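Local coordinates for protein aminodeoxyfutalosine deaminase (PDB 2IMR) that catalyses the zinc-dependent deamination of aminodeoxyfutalosine to futalosine in menaquinone biosynthesis, and acts more weakly on adenosine and related nucleosides, at residues E186-A189 with A190-H194. Sequence-based numbering, arbitrary orientation.
Sequences EVFA and AARTH
Phe-188 and Arg-192 sit one helical turn apart on helix 184-199, and the end of the arginine reaches back to the phenylalanine ring. The closest side-chain atoms of the pair are CE2 of Phe-188 and NH1 of Arg-192, 3.9 Å apart. CE2 lies over one face of the guanidinium. The two planes are 58° apart, so the groups are not stacked flat. CG is anti to the backbone N in both (chi1 172° in Phe-188, -179° in Arg-192), and the two CB-CG bonds run nearly parallel. In Arg-192 the chain stays extended through chi2 and then bends at chi3, which turns the guanidinium back along the helix toward Phe-188 and Ala-189. There NH2 of Arg-192 comes within 4.4 Å of CB of Ala-189, a loose approach.

The backbone beneath is regular alpha-helix. Arg-192 N donates to Phe-188 O at 2.7 Å, which ties the same two residues together at the main chain. Ala-190 and Ala-191 donate likewise to the carbonyls of Glu-186 and Val-187. The carbonyl of Ala-189 accepts from Thr-193 N at 3.1 Å. OG1 of Thr-193 stands 3.0 Å from this same oxygen. The hydroxyl could donate there, though its proton may go to a different acceptor instead.

The helix links strands 170-176 and 206-212 in a beta-alpha-beta unit of the amidohydrolase barrel. Phe-188 also packs on Leu-222 and Leu-225 of helix 220-233, and its ring meets Tyr-229 edge-to-face. Arg-192 touches that tyrosine too. The contact is at the surface. The guanidinium face meets CE2 by weakly directional van der Waals contact, so the main-chain bonds fix the spacing and the two side chains settle against each other within it.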
# COMPACT_ATOMS: atom_id res chain seq x y z
N GLU A 186 0.83 26.89 9.29
CA GLU A 186 -0.60 27.02 9.07
C GLU A 186 -1.21 25.78 8.43
O GLU A 186 -2.33 25.40 8.77
CB GLU A 186 -0.90 28.26 8.23
CG GLU A 186 -0.75 29.56 9.02
CD GLU A 186 -1.63 29.61 10.27
OE1 GLU A 186 -2.88 29.54 10.14
OE2 GLU A 186 -1.07 29.71 11.38
N VAL A 187 -0.49 25.13 7.52
CA VAL A 187 -1.04 23.93 6.89
C VAL A 187 -1.17 22.84 7.96
O VAL A 187 -2.18 22.13 8.01
CB VAL A 187 -0.14 23.42 5.75
CG1 VAL A 187 -0.63 22.04 5.28
CG2 VAL A 187 -0.18 24.40 4.59
N PHE A 188 -0.15 22.72 8.81
CA PHE A 188 -0.18 21.72 9.87
C PHE A 188 -1.37 21.96 10.81
O PHE A 188 -2.09 21.02 11.16
CB PHE A 188 1.13 21.76 10.68
CG PHE A 188 1.10 20.89 11.90
CD1 PHE A 188 1.03 19.50 11.79
CD2 PHE A 188 1.07 21.46 13.17
CE1 PHE A 188 0.93 18.70 12.92
CE2 PHE A 188 0.97 20.66 14.31
CZ PHE A 188 0.90 19.28 14.18
N ALA A 189 -1.56 23.21 11.22
CA ALA A 189 -2.66 23.56 12.11
C ALA A 189 -4.02 23.20 11.50
O ALA A 189 -4.91 22.70 12.19
CB ALA A 189 -2.60 25.05 12.43
N ALA A 190 -4.17 23.47 10.20
CA ALA A 190 -5.42 23.16 9.51
C ALA A 190 -5.63 21.65 9.44
O ALA A 190 -6.76 21.16 9.61
CB ALA A 190 -5.39 23.75 8.09
N ALA A 191 -4.55 20.92 9.19
CA ALA A 191 -4.62 19.47 9.12
C ALA A 191 -4.93 18.88 10.49
O ALA A 191 -5.76 17.98 10.62
CB ALA A 191 -3.29 18.91 8.61
N ARG A 192 -4.27 19.40 11.52
CA ARG A 192 -4.49 18.92 12.88
C ARG A 192 -5.95 19.07 13.29
O ARG A 192 -6.52 18.16 13.89
CB ARG A 192 -3.60 19.68 13.87
CG ARG A 192 -3.75 19.21 15.31
CD ARG A 192 -2.78 19.94 16.24
NE ARG A 192 -2.95 21.39 16.13
CZ ARG A 192 -2.13 22.28 16.69
NH1 ARG A 192 -1.09 21.88 17.41
NH2 ARG A 192 -2.37 23.58 16.53
N THR A 193 -6.55 20.21 12.97
CA THR A 193 -7.94 20.45 13.32
C THR A 193 -8.84 19.35 12.75
O THR A 193 -9.65 18.77 13.47
CB THR A 193 -8.42 21.83 12.81
OG1 THR A 193 -7.65 22.86 13.44
CG2 THR A 193 -9.89 22.05 13.15
N HIS A 194 -8.70 19.08 11.45
CA HIS A 194 -9.49 18.03 10.81
C HIS A 194 -9.25 16.68 11.49
O HIS A 194 -10.19 15.94 11.80
CB HIS A 194 -9.10 17.90 9.33
CG HIS A 194 -9.73 18.93 8.44
ND1 HIS A 194 -11.06 18.92 8.11
CD2 HIS A 194 -9.19 20.00 7.80
CE1 HIS A 194 -11.33 19.93 7.30
NE2 HIS A 194 -10.21 20.60 7.10